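Local coordinates for uncharacterized protein (Bombyx mori, PDB 5AZ0) that probably reduces aldehydes and ketones with a nicotinamide cofactor, as an aldo-keto reductase of the silkworm, at residues M140-D148 against D336-W344; N245-Y255 against D299-D307. All coordinates share one frame; numbering follows the deposited sequence.

Contact 1 (M140-D148 against D336-W344); sequences MSISQEGVD and DIPIAMRKW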
ATOM      1  N   MET A 140     -10.705   9.135   7.336  1.00 22.70           N
ATOM      2  CA  MET A 140     -11.798   9.187   8.347  1.00 25.26           C
ATOM      3  C   MET A 140     -11.216   9.022   9.770  1.00 27.14           C
ATOM      4  O   MET A 140     -10.181   8.369   9.972  1.00 26.68           O
ATOM      5  CB  MET A 140     -12.861   8.117   8.107  1.00 23.50           C
ATOM      6  CG  MET A 140     -13.387   8.063   6.701  1.00 22.93           C
ATOM      7  SD  MET A 140     -12.508   6.988   5.573  1.00 26.19           S
ATOM      8  CE  MET A 140     -12.597   5.327   6.222  1.00 23.85           C
ATOM      9  N   SER A 141     -11.907   9.646  10.710  1.00 25.64           N
ATOM     10  CA  SER A 141     -11.657   9.579  12.124  1.00 27.40           C
ATOM     11  C   SER A 141     -12.877   8.931  12.791  1.00 30.55           C
ATOM     12  O   SER A 141     -13.917   9.574  12.909  1.00 27.51           O
ATOM     13  CB  SER A 141     -11.472  10.971  12.647  1.00 26.37           C
ATOM     14  OG  SER A 141     -12.691  11.754  12.573  1.00 26.94           O
ATOM     15  N   ILE A 142     -12.720   7.680  13.177  1.00 28.19           N
ATOM     16  CA  ILE A 142     -13.756   6.802  13.676  1.00 28.47           C
ATOM     17  C   ILE A 142     -13.341   6.086  14.979  1.00 30.74           C
ATOM     18  O   ILE A 142     -12.343   5.327  14.987  1.00 27.16           O
ATOM     19  CB  ILE A 142     -14.115   5.716  12.627  1.00 27.99           C
ATOM     20  CG1 ILE A 142     -14.466   6.434  11.304  1.00 31.52           C
ATOM     21  CG2 ILE A 142     -15.286   4.848  13.088  1.00 30.60           C
ATOM     22  CD1 ILE A 142     -14.784   5.523  10.164  1.00 28.86           C
ATOM     23  N   SER A 143     -14.148   6.231  16.044  1.00 29.10           N
ATOM     24  CA  SER A 143     -13.870   5.528  17.316  1.00 28.88           C
ATOM     25  C   SER A 143     -13.938   4.034  17.142  1.00 26.33           C
ATOM     26  O   SER A 143     -14.444   3.495  16.152  1.00 26.63           O
ATOM     27  CB  SER A 143     -14.794   5.968  18.488  1.00 32.80           C
ATOM     28  OG  SER A 143     -16.031   5.248  18.427  1.00 30.81           O
ATOM     29  N   GLN A 144     -13.411   3.317  18.124  1.00 25.04           N
ATOM     30  CA  GLN A 144     -13.502   1.863  18.127  1.00 29.05           C
ATOM     31  C   GLN A 144     -14.951   1.380  18.204  1.00 29.14           C
ATOM     32  O   GLN A 144     -15.208   0.224  17.922  1.00 29.12           O
ATOM     33  CB  GLN A 144     -12.707   1.270  19.386  1.00 35.94           C
ATOM     34  CG  GLN A 144     -11.245   1.781  19.534  1.00 35.97           C
ATOM     35  CD  GLN A 144     -11.025   3.114  20.327  1.00 41.57           C
ATOM     36  OE1 GLN A 144     -11.726   4.217  20.193  1.00 31.81           O
ATOM     37  NE2 GLN A 144      -9.984   3.033  21.169  1.00 41.52           N
ATOM     38  N   GLU A 145     -15.886   2.228  18.671  1.00 30.17           N
ATOM     39  CA  GLU A 145     -17.298   1.843  18.665  1.00 36.55           C
ATOM     40  C   GLU A 145     -18.077   2.329  17.416  1.00 41.97           C
ATOM     41  O   GLU A 145     -19.257   2.102  17.337  1.00 37.88           O
ATOM     42  CB  GLU A 145     -17.969   2.333  19.943  1.00 34.39           C
ATOM     43  CG  GLU A 145     -17.466   1.552  21.175  1.00 36.18           C
ATOM     44  CD  GLU A 145     -16.127   2.047  21.692  1.00 33.61           C
ATOM     45  OE1 GLU A 145     -15.842   3.274  21.621  1.00 28.68           O
ATOM     46  OE2 GLU A 145     -15.358   1.204  22.195  1.00 34.49           O
ATOM     47  N   GLY A 146     -17.427   2.974  16.447  1.00 33.51           N
ATOM     48  CA  GLY A 146     -18.093   3.332  15.206  1.00 30.62           C
ATOM     49  C   GLY A 146     -18.573   4.752  15.246  1.00 30.83           C
ATOM     50  O   GLY A 146     -19.260   5.137  14.358  1.00 30.71           O
ATOM     51  N   VAL A 147     -18.206   5.543  16.252  1.00 31.61           N
ATOM     52  CA  VAL A 147     -18.598   6.937  16.300  1.00 32.89           C
ATOM     53  C   VAL A 147     -17.692   7.797  15.373  1.00 37.01           C
ATOM     54  O   VAL A 147     -16.476   7.713  15.395  1.00 30.99           O
ATOM     55  CB  VAL A 147     -18.530   7.492  17.730  1.00 35.16           C
ATOM     56  CG1 VAL A 147     -18.831   8.976  17.771  1.00 33.30           C
ATOM     57  CG2 VAL A 147     -19.492   6.746  18.671  1.00 37.33           C
ATOM     58  N   ASP A 148     -18.308   8.655  14.582  1.00 33.60           N
ATOM     59  CA  ASP A 148     -17.593   9.575  13.772  1.00 30.84           C
ATOM     60  C   ASP A 148     -17.087  10.655  14.643  1.00 33.50           C
ATOM     61  O   ASP A 148     -17.897  11.392  15.201  1.00 32.92           O
ATOM     62  CB  ASP A 148     -18.497  10.155  12.684  1.00 33.53           C
ATOM     63  CG  ASP A 148     -17.699  10.933  11.604  1.00 33.08           C
ATOM     64  OD1 ASP A 148     -16.494  11.129  11.813  1.00 29.92           O
ATOM     65  OD2 ASP A 148     -18.264  11.319  10.544  1.00 37.09           O
ATOM     66  N   ASP A 336     -23.810  -0.889   9.548  1.00 63.59           N
ATOM     67  CA  ASP A 336     -22.990  -1.242  10.720  1.00 74.52           C
ATOM     68  C   ASP A 336     -21.540  -1.697  10.392  1.00 73.02           C
ATOM     69  O   ASP A 336     -21.342  -2.669   9.631  1.00 68.83           O
ATOM     70  CB  ASP A 336     -23.680  -2.333  11.560  1.00 75.58           C
ATOM     71  CG  ASP A 336     -24.532  -1.767  12.713  1.00 81.46           C
ATOM     72  OD1 ASP A 336     -24.348  -0.610  13.151  1.00 74.39           O
ATOM     73  OD2 ASP A 336     -25.397  -2.514  13.200  1.00 84.16           O
ATOM     74  N   ILE A 337     -20.542  -1.019  10.998  1.00 58.84           N
ATOM     75  CA  ILE A 337     -19.122  -1.350  10.749  1.00 52.61           C
ATOM     76  C   ILE A 337     -18.797  -2.701  11.395  1.00 44.12           C
ATOM     77  O   ILE A 337     -18.852  -2.799  12.620  1.00 39.47           O
ATOM     78  CB  ILE A 337     -18.125  -0.264  11.318  1.00 50.63           C
ATOM     79  CG1 ILE A 337     -18.305   1.086  10.616  1.00 43.96           C
ATOM     80  CG2 ILE A 337     -16.664  -0.738  11.154  1.00 46.84           C
ATOM     81  CD1 ILE A 337     -17.709   2.283  11.324  1.00 42.37           C
ATOM     82  N   PRO A 338     -18.431  -3.729  10.611  1.00 45.54           N
ATOM     83  CA  PRO A 338     -18.059  -5.004  11.285  1.00 46.33           C
ATOM     84  C   PRO A 338     -16.977  -4.809  12.345  1.00 54.07           C
ATOM     85  O   PRO A 338     -16.088  -3.905  12.192  1.00 46.25           O
ATOM     86  CB  PRO A 338     -17.537  -5.914  10.158  1.00 46.73           C
ATOM     87  CG  PRO A 338     -17.738  -5.171   8.891  1.00 51.12           C
ATOM     88  CD  PRO A 338     -18.323  -3.802   9.147  1.00 51.06           C
ATOM     89  N   ILE A 339     -17.034  -5.637  13.403  1.00 49.11           N
ATOM     90  CA  ILE A 339     -16.103  -5.465  14.541  1.00 48.01           C
ATOM     91  C   ILE A 339     -14.598  -5.621  14.132  1.00 45.43           C
ATOM     92  O   ILE A 339     -13.769  -4.875  14.626  1.00 37.26           O
ATOM     93  CB  ILE A 339     -16.464  -6.366  15.758  1.00 52.81           C
ATOM     94  CG1 ILE A 339     -15.749  -5.882  17.046  1.00 57.53           C
ATOM     95  CG2 ILE A 339     -16.156  -7.843  15.472  1.00 54.08           C
ATOM     96  CD1 ILE A 339     -16.584  -6.061  18.328  1.00 63.97           C
ATOM     97  N   ALA A 340     -14.274  -6.557  13.230  1.00 40.16           N
ATOM     98  CA  ALA A 340     -12.924  -6.740  12.726  1.00 39.71           C
ATOM     99  C   ALA A 340     -12.277  -5.484  12.034  1.00 43.71           C
ATOM    100  O   ALA A 340     -11.064  -5.455  11.854  1.00 38.31           O
ATOM    101  CB  ALA A 340     -12.857  -7.932  11.781  1.00 39.34           C
ATOM    102  N   MET A 341     -13.078  -4.464  11.703  1.00 42.15           N
ATOM    103  CA  MET A 341     -12.598  -3.213  11.165  1.00 40.33           C
ATOM    104  C   MET A 341     -12.449  -2.155  12.259  1.00 43.15           C
ATOM    105  O   MET A 341     -12.203  -0.989  11.945  1.00 37.33           O
ATOM    106  CB  MET A 341     -13.581  -2.719  10.099  1.00 41.45           C
ATOM    107  CG  MET A 341     -14.011  -3.775   9.080  1.00 39.91           C
ATOM    108  SD  MET A 341     -12.680  -4.522   8.194  1.00 44.10           S
ATOM    109  CE  MET A 341     -11.928  -3.076   7.457  1.00 46.87           C
ATOM    110  N   ARG A 342     -12.597  -2.542  13.534  1.00 40.24           N
ATOM    111  CA  ARG A 342     -12.614  -1.589  14.652  1.00 41.58           C
ATOM    112  C   ARG A 342     -11.787  -1.985  15.910  1.00 40.87           C
ATOM    113  O   ARG A 342     -11.263  -1.115  16.582  1.00 37.83           O
ATOM    114  CB  ARG A 342     -14.066  -1.361  15.099  1.00 45.58           C
ATOM    115  CG  ARG A 342     -14.899  -0.464  14.210  1.00 48.49           C
ATOM    116  CD  ARG A 342     -16.357  -0.269  14.718  1.00 48.82           C
ATOM    117  NE  ARG A 342     -17.179  -1.480  14.869  1.00 42.24           N
ATOM    118  CZ  ARG A 342     -17.484  -2.133  16.018  1.00 47.06           C
ATOM    119  NH1 ARG A 342     -17.030  -1.766  17.224  1.00 46.61           N
ATOM    120  NH2 ARG A 342     -18.261  -3.225  15.961  1.00 47.77           N
ATOM    121  N   LYS A 343     -11.773  -3.274  16.268  1.00 48.95           N
ATOM    122  CA  LYS A 343     -11.186  -3.787  17.528  1.00 49.97           C
ATOM    123  C   LYS A 343     -10.509  -5.085  17.203  1.00 43.70           C
ATOM    124  O   LYS A 343     -11.106  -5.945  16.593  1.00 49.70           O
ATOM    125  CB  LYS A 343     -12.253  -4.068  18.592  1.00 53.17           C
ATOM    126  CG  LYS A 343     -12.884  -2.811  19.169  1.00 56.17           C
ATOM    127  CD  LYS A 343     -14.099  -3.095  20.088  1.00 56.74           C
ATOM    128  CE  LYS A 343     -14.258  -1.926  21.048  1.00 59.39           C
ATOM    129  NZ  LYS A 343     -15.597  -1.764  21.626  1.00 60.59           N
ATOM    130  N   TRP A 344      -9.250  -5.226  17.603  1.00 48.08           N
ATOM    131  CA  TRP A 344      -8.494  -6.459  17.348  1.00 44.28           C
ATOM    132  C   TRP A 344      -7.253  -6.518  18.294  1.00 47.88           C
ATOM    133  O   TRP A 344      -6.852  -5.485  18.872  1.00 50.72           O
ATOM    134  CB  TRP A 344      -8.073  -6.531  15.854  1.00 42.67           C
ATOM    135  CG  TRP A 344      -7.009  -5.439  15.473  1.00 38.75           C
ATOM    136  CD1 TRP A 344      -5.644  -5.581  15.458  1.00 36.58           C
ATOM    137  CD2 TRP A 344      -7.267  -4.073  15.104  1.00 37.05           C
ATOM    138  NE1 TRP A 344      -5.043  -4.402  15.103  1.00 34.60           N
ATOM    139  CE2 TRP A 344      -6.012  -3.454  14.893  1.00 34.79           C
ATOM    140  CE3 TRP A 344      -8.432  -3.324  14.915  1.00 34.38           C
ATOM    141  CZ2 TRP A 344      -5.890  -2.130  14.509  1.00 31.14           C
ATOM    142  CZ3 TRP A 344      -8.309  -1.996  14.556  1.00 40.88           C
ATOM    143  CH2 TRP A 344      -7.025  -1.409  14.357  1.00 35.17           C
TER

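Contact 2 (N245-Y255 against D299-D307); sequences NPAMLAIGRKY and DVATLAQFD. With EDO (1,2-ethanediol), chain C.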
ATOM      1  N   ASN A 245      -6.997 -13.853 -20.343  1.00 62.05           N
ATOM      2  CA  ASN A 245      -7.379 -12.823 -21.328  1.00 51.29           C
ATOM      3  C   ASN A 245      -6.425 -12.835 -22.513  1.00 49.72           C
ATOM      4  O   ASN A 245      -5.212 -12.631 -22.334  1.00 44.41           O
ATOM      5  CB  ASN A 245      -7.465 -11.424 -20.700  1.00 49.55           C
ATOM      6  CG  ASN A 245      -7.810 -10.349 -21.719  1.00 42.89           C
ATOM      7  OD1 ASN A 245      -6.947  -9.893 -22.520  1.00 43.25           O
ATOM      8  ND2 ASN A 245      -9.067  -9.935 -21.698  1.00 38.36           N
ATOM      9  N   PRO A 246      -6.967 -13.088 -23.747  1.00 53.33           N
ATOM     10  CA  PRO A 246      -6.075 -13.214 -24.885  1.00 46.64           C
ATOM     11  C   PRO A 246      -5.180 -12.032 -25.162  1.00 46.63           C
ATOM     12  O   PRO A 246      -4.005 -12.247 -25.554  1.00 48.72           O
ATOM     13  CB  PRO A 246      -7.044 -13.474 -26.074  1.00 51.53           C
ATOM     14  CG  PRO A 246      -8.188 -14.175 -25.456  1.00 49.33           C
ATOM     15  CD  PRO A 246      -8.338 -13.538 -24.092  1.00 51.53           C
ATOM     16  N   ALA A 247      -5.682 -10.791 -25.004  1.00 41.23           N
ATOM     17  CA  ALA A 247      -4.793  -9.625 -25.237  1.00 41.74           C
ATOM     18  C   ALA A 247      -3.653  -9.552 -24.187  1.00 36.95           C
ATOM     19  O   ALA A 247      -2.562  -9.142 -24.500  1.00 41.61           O
ATOM     20  CB  ALA A 247      -5.576  -8.298 -25.275  1.00 41.87           C
ATOM     21  N   MET A 248      -3.951  -9.903 -22.939  1.00 40.78           N
ATOM     22  CA  MET A 248      -2.914  -9.895 -21.872  1.00 42.62           C
ATOM     23  C   MET A 248      -1.872 -10.966 -22.235  1.00 46.16           C
ATOM     24  O   MET A 248      -0.650 -10.660 -22.407  1.00 41.25           O
ATOM     25  CB  MET A 248      -3.546 -10.160 -20.498  1.00 34.27           C
ATOM     26  CG  MET A 248      -4.429  -9.074 -19.908  1.00 39.50           C
ATOM     27  SD  MET A 248      -3.537  -7.540 -19.684  1.00 45.68           S
ATOM     28  CE  MET A 248      -2.454  -7.981 -18.294  1.00 45.38           C
ATOM     29  N   LEU A 249      -2.368 -12.192 -22.489  1.00 50.20           N
ATOM     30  CA  LEU A 249      -1.453 -13.326 -22.966  1.00 49.27           C
ATOM     31  C   LEU A 249      -0.597 -12.952 -24.161  1.00 46.01           C
ATOM     32  O   LEU A 249       0.628 -13.226 -24.206  1.00 48.62           O
ATOM     33  CB  LEU A 249      -2.238 -14.600 -23.238  1.00 52.23           C
ATOM     34  CG  LEU A 249      -3.074 -15.171 -22.059  1.00 50.48           C
ATOM     35  CD1 LEU A 249      -4.250 -15.997 -22.553  1.00 56.62           C
ATOM     36  CD2 LEU A 249      -2.239 -15.992 -21.080  1.00 50.79           C
ATOM     37  N   ALA A 250      -1.189 -12.201 -25.086  1.00 47.34           N
ATOM     38  CA  ALA A 250      -0.481 -11.817 -26.305  1.00 46.50           C
ATOM     39  C   ALA A 250       0.605 -10.829 -26.029  1.00 44.92           C
ATOM     40  O   ALA A 250       1.746 -10.938 -26.532  1.00 43.21           O
ATOM     41  CB  ALA A 250      -1.455 -11.270 -27.349  1.00 49.96           C
ATOM     42  N   ILE A 251       0.268  -9.826 -25.227  1.00 47.89           N
ATOM     43  CA  ILE A 251       1.317  -8.881 -24.718  1.00 44.06           C
ATOM     44  C   ILE A 251       2.378  -9.680 -23.944  1.00 39.40           C
ATOM     45  O   ILE A 251       3.584  -9.448 -24.122  1.00 38.45           O
ATOM     46  CB  ILE A 251       0.703  -7.722 -23.878  1.00 46.66           C
ATOM     47  CG1 ILE A 251      -0.219  -6.851 -24.778  1.00 45.87           C
ATOM     48  CG2 ILE A 251       1.791  -6.832 -23.281  1.00 42.65           C
ATOM     49  CD1 ILE A 251      -1.331  -6.138 -24.061  1.00 43.90           C
ATOM     50  N   GLY A 252       1.919 -10.616 -23.110  1.00 38.93           N
ATOM     51  CA  GLY A 252       2.832 -11.590 -22.460  1.00 51.26           C
ATOM     52  C   GLY A 252       3.870 -12.207 -23.403  1.00 53.36           C
ATOM     53  O   GLY A 252       5.105 -11.950 -23.286  1.00 49.87           O
ATOM     54  N   ARG A 253       3.374 -12.956 -24.391  1.00 59.44           N
ATOM     55  CA  ARG A 253       4.277 -13.651 -25.344  1.00 54.74           C
ATOM     56  C   ARG A 253       5.173 -12.653 -26.039  1.00 48.73           C
ATOM     57  O   ARG A 253       6.354 -12.901 -26.264  1.00 47.98           O
ATOM     58  CB  ARG A 253       3.517 -14.484 -26.380  1.00 61.86           C
ATOM     59  CG  ARG A 253       2.771 -15.688 -25.810  1.00 67.62           C
ATOM     60  CD  ARG A 253       2.091 -16.469 -26.947  1.00 73.05           C
ATOM     61  NE  ARG A 253       0.961 -15.721 -27.532  1.00 72.44           N
ATOM     62  CZ  ARG A 253      -0.337 -15.847 -27.195  1.00 69.18           C
ATOM     63  NH1 ARG A 253      -0.755 -16.727 -26.270  1.00 62.45           N
ATOM     64  NH2 ARG A 253      -1.251 -15.081 -27.807  1.00 64.25           N
ATOM     65  N   LYS A 254       4.656 -11.491 -26.368  1.00 42.07           N
ATOM     66  CA  LYS A 254       5.523 -10.532 -27.022  1.00 45.89           C
ATOM     67  C   LYS A 254       6.787 -10.172 -26.252  1.00 51.14           C
ATOM     68  O   LYS A 254       7.850 -10.074 -26.830  1.00 56.81           O
ATOM     69  CB  LYS A 254       4.724  -9.291 -27.386  1.00 48.53           C
ATOM     70  CG  LYS A 254       5.520  -8.216 -28.052  1.00 46.39           C
ATOM     71  CD  LYS A 254       4.592  -7.070 -28.439  1.00 47.52           C
ATOM     72  CE  LYS A 254       5.440  -5.897 -28.888  1.00 49.24           C
ATOM     73  NZ  LYS A 254       4.560  -4.761 -29.243  1.00 50.47           N
ATOM     74  N   TYR A 255       6.695  -9.950 -24.948  1.00 63.73           N
ATOM     75  CA  TYR A 255       7.893  -9.512 -24.175  1.00 59.02           C
ATOM     76  C   TYR A 255       8.426 -10.616 -23.271  1.00 60.23           C
ATOM     77  O   TYR A 255       9.446 -10.437 -22.606  1.00 64.56           O
ATOM     78  CB  TYR A 255       7.592  -8.275 -23.342  1.00 53.51           C
ATOM     79  CG  TYR A 255       7.035  -7.101 -24.097  1.00 43.58           C
ATOM     80  CD1 TYR A 255       7.851  -6.177 -24.701  1.00 44.62           C
ATOM     81  CD2 TYR A 255       5.678  -6.928 -24.190  1.00 47.55           C
ATOM     82  CE1 TYR A 255       7.318  -5.069 -25.376  1.00 45.56           C
ATOM     83  CE2 TYR A 255       5.122  -5.858 -24.863  1.00 47.72           C
ATOM     84  CZ  TYR A 255       5.939  -4.915 -25.442  1.00 49.21           C
ATOM     85  OH  TYR A 255       5.314  -3.837 -26.061  1.00 54.41           O
ATOM     86  N   ASP A 299       0.915  -1.412 -26.913  1.00 37.96           N
ATOM     87  CA  ASP A 299       0.501  -2.258 -25.779  1.00 41.18           C
ATOM     88  C   ASP A 299       0.019  -1.436 -24.533  1.00 32.11           C
ATOM     89  O   ASP A 299      -0.901  -1.837 -23.858  1.00 31.73           O
ATOM     90  CB  ASP A 299       1.595  -3.252 -25.439  1.00 48.35           C
ATOM     91  CG  ASP A 299       1.963  -4.158 -26.636  1.00 52.37           C
ATOM     92  OD1 ASP A 299       1.046  -4.686 -27.328  1.00 57.25           O
ATOM     93  OD2 ASP A 299       3.182  -4.304 -26.876  1.00 52.92           O
ATOM     94  N   VAL A 300       0.593  -0.267 -24.352  1.00 36.58           N
ATOM     95  CA  VAL A 300       0.154   0.710 -23.358  1.00 38.62           C
ATOM     96  C   VAL A 300      -1.251   1.110 -23.737  1.00 35.64           C
ATOM     97  O   VAL A 300      -2.129   1.086 -22.914  1.00 33.61           O
ATOM     98  CB  VAL A 300       1.095   1.951 -23.284  1.00 40.68           C
ATOM     99  CG1 VAL A 300       0.482   3.105 -22.503  1.00 43.79           C
ATOM    100  CG2 VAL A 300       2.420   1.588 -22.632  1.00 44.78           C
ATOM    101  N   ALA A 301      -1.494   1.435 -24.996  1.00 37.04           N
ATOM    102  CA  ALA A 301      -2.884   1.811 -25.378  1.00 40.32           C
ATOM    103  C   ALA A 301      -3.871   0.682 -25.142  1.00 33.73           C
ATOM    104  O   ALA A 301      -4.967   0.890 -24.619  1.00 37.24           O
ATOM    105  CB  ALA A 301      -2.955   2.319 -26.815  1.00 42.71           C
ATOM    106  N   THR A 302      -3.479  -0.534 -25.445  1.00 33.44           N
ATOM    107  CA  THR A 302      -4.352  -1.693 -25.159  1.00 32.99           C
ATOM    108  C   THR A 302      -4.665  -1.837 -23.664  1.00 36.31           C
ATOM    109  O   THR A 302      -5.867  -2.040 -23.224  1.00 29.97           O
ATOM    110  CB  THR A 302      -3.696  -3.019 -25.692  1.00 39.36           C
ATOM    111  OG1 THR A 302      -3.388  -2.915 -27.108  1.00 42.45           O
ATOM    112  CG2 THR A 302      -4.573  -4.189 -25.477  1.00 37.12           C
ATOM    113  N   LEU A 303      -3.591  -1.762 -22.865  1.00 32.81           N
ATOM    114  CA  LEU A 303      -3.763  -1.974 -21.426  1.00 35.24           C
ATOM    115  C   LEU A 303      -4.631  -0.850 -20.847  1.00 30.43           C
ATOM    116  O   LEU A 303      -5.477  -1.080 -20.011  1.00 29.18           O
ATOM    117  CB  LEU A 303      -2.412  -2.017 -20.741  1.00 34.20           C
ATOM    118  CG  LEU A 303      -1.595  -3.264 -21.052  1.00 32.59           C
ATOM    119  CD1 LEU A 303      -0.130  -3.066 -20.823  1.00 33.66           C
ATOM    120  CD2 LEU A 303      -2.121  -4.422 -20.254  1.00 31.09           C
ATOM    121  N   ALA A 304      -4.439   0.366 -21.341  1.00 32.62           N
ATOM    122  CA  ALA A 304      -5.286   1.487 -20.933  1.00 30.81           C
ATOM    123  C   ALA A 304      -6.732   1.263 -21.237  1.00 32.66           C
ATOM    124  O   ALA A 304      -7.545   1.886 -20.557  1.00 33.63           O
ATOM    125  CB  ALA A 304      -4.828   2.786 -21.563  1.00 33.22           C
ATOM    126  N   GLN A 305      -7.091   0.394 -22.208  1.00 35.40           N
ATOM    127  CA  GLN A 305      -8.528   0.183 -22.517  1.00 38.97           C
ATOM    128  C   GLN A 305      -9.247  -0.569 -21.459  1.00 38.57           C
ATOM    129  O   GLN A 305     -10.493  -0.522 -21.416  1.00 34.02           O
ATOM    130  CB  GLN A 305      -8.819  -0.518 -23.858  1.00 42.38           C
ATOM    131  CG  GLN A 305      -8.444   0.308 -25.074  1.00 47.45           C
ATOM    132  CD  GLN A 305      -8.466  -0.541 -26.361  1.00 55.76           C
ATOM    133  OE1 GLN A 305      -7.465  -1.117 -26.758  1.00 53.02           O
ATOM    134  NE2 GLN A 305      -9.624  -0.640 -26.988  1.00 62.23           N
ATOM    135  N   PHE A 306      -8.523  -1.259 -20.580  1.00 35.28           N
ATOM    136  CA  PHE A 306      -9.233  -1.952 -19.491  1.00 32.59           C
ATOM    137  C   PHE A 306      -9.827  -1.041 -18.422  1.00 30.44           C
ATOM    138  O   PHE A 306     -10.623  -1.488 -17.611  1.00 33.78           O
ATOM    139  CB  PHE A 306      -8.293  -2.960 -18.862  1.00 38.66           C
ATOM    140  CG  PHE A 306      -7.997  -4.147 -19.739  1.00 34.55           C
ATOM    141  CD1 PHE A 306      -9.028  -5.043 -20.084  1.00 36.74           C
ATOM    142  CD2 PHE A 306      -6.693  -4.409 -20.166  1.00 41.58           C
ATOM    143  CE1 PHE A 306      -8.786  -6.160 -20.876  1.00 35.58           C
ATOM    144  CE2 PHE A 306      -6.427  -5.542 -20.952  1.00 40.49           C
ATOM    145  CZ  PHE A 306      -7.485  -6.410 -21.310  1.00 39.48           C
ATOM    146  N   ASP A 307      -9.408   0.216 -18.379  1.00 28.61           N
ATOM    147  CA  ASP A 307      -9.847   1.147 -17.337  1.00 33.44           C
ATOM    148  C   ASP A 307     -11.357   1.429 -17.428  1.00 34.92           C
ATOM    149  O   ASP A 307     -11.797   1.833 -18.478  1.00 40.41           O
ATOM    150  CB  ASP A 307      -9.124   2.476 -17.528  1.00 30.55           C
ATOM    151  CG  ASP A 307      -9.370   3.463 -16.372  1.00 35.23           C
ATOM    152  OD1 ASP A 307      -9.706   3.083 -15.245  1.00 34.05           O
ATOM    153  OD2 ASP A 307      -9.160   4.640 -16.599  1.00 40.46           O
TER
HETATM  154  C1  EDO C 402      -4.747   6.356 -18.246  1.00 46.09           C
HETATM  155  O1  EDO C 402      -3.384   6.316 -17.740  1.00 53.59           O
HETATM  156  C2  EDO C 402      -5.161   4.900 -18.074  1.00 42.81           C
HETATM  157  O2  EDO C 402      -6.558   4.663 -18.193  1.00 54.90           O

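Contact 1 (M140-D148 against D336-W344)
Loop meets loop here: the turn that follows strand 133-136 packs against the C-terminal tail of an aldo-keto reductase barrel. This is the C-terminal end of the barrel strands, where, as in other aldo-keto reductases, the C-terminal loop probably helps to border the substrate pocket. A polar grip by Arg-342 and a salt bridge hold the two together, with a small apolar patch beside them. Ser-143 to Gly-146 form a type I beta turn, and Arg-342 reaches across to it. Its NH1 gives a nearly straight bond to Gln-144 O (2.8 Å, 163° at the hydrogen). The acceptor lies at the edge of the guanidinium, almost in its plane. Arg-342 turns about its CG-CD bond (chi3 -59°), which brings NE back to its own loop, where it bonds Ile-337 O at 3.1 Å. Two backbone carbonyls, one from each loop, thus fix the guanidinium. With an alanine in place of Arg-342, Gln-144 O and Ile-337 O would probably both lose this donor, leaving the turn tied to the tail mainly by the salt bridge and the isoleucine contact. Lys-343 runs out extended past Gln-144. Its NZ meets Glu-145 OE2 at 3.0 Å, on the anti side of the carboxylate. Next to the arginine, Ile-337 CD1 touches Ile-142 CG2 (3.9 Å) and lies 4.0 Å from Gly-146 CA. Tyr-321 adds a hydrogen bond to Gly-146 O and packs on Ile-337. The tail is tied to the loop after strand 100-105, where Trp-106 NE1 bonds Met-341 O. The turn leads on into helix 153-165.

Contact 2 (N245-Y255 against D299-D307)
The ring of Phe-306 meets Asn-245 at its edge: Asn-245 OD1 lies near the ring plane, 3.7 Å from Phe-306 CZ. The amide stands 78° to that ring. Met-248 SD approaches the same ring obliquely, 4.8 Å from its centroid, in a Met-aromatic contact. The Tyr-255 ring has Lys-254 CG over one face, toward the rim, and Asp-299 OD2 at its edge. The motif is a nearly antiparallel helix pair on the outside of a TIM barrel. The axes of helix 246-255 and helix 299-304 cross at -155° and come within 10.9 Å. Asn-245 is the N-cap of the first helix. Its OD1 accepts from Met-248 N through a lone pair in the carbonyl plane. With CG anti to the backbone N (chi1 178°), its amide can meet both this N-H and the Phe-306 ring. The Met-248 chain folds back about its CB-CG and CG-SD bonds, and its SD also reaches Leu-303 CD2 at 3.5 Å, the two chains crossing at about a right angle. In the middle, Ile-251 CD1 touches Thr-302 CG2 (4.0 Å) and Leu-303 CG. Val-262 of helix 259-269 also packs on Ile-251. The far end is polar. Tyr-255 OH bonds the backbone N of Asp-296. It is modelled only 2.3 Å from Asp-299 OD2, too short to be taken literally. Lys-254 stretches out fully, and its NZ forms salt bridges with Asp-296, just before helix 297-304, and with Asp-299, whose OD2 it meets on the syn side at 2.8 Å.

Contact 1 and contact 2 lie on opposite sides of the chain's centre. Their centres are about 40 Å apart, their nearest atoms are about 21 Å apart, and they do not touch. In chain order 140-148 comes first, then 245-255 and 299-307, and last 336-344, so both halves of contact 2 fall between those of contact 1. They share no helix or strand. What joins them is the parallel eight-stranded barrel. Contact 1 brings the C-terminal tail back to a loop after strand 133-136. Contact 2 pairs helix 246-255, after strand 219-223, with helix 297-304, which follows strand 273-274 and helix 281-287. One thus holds the tail to the barrel's loops, the other joins outer helices.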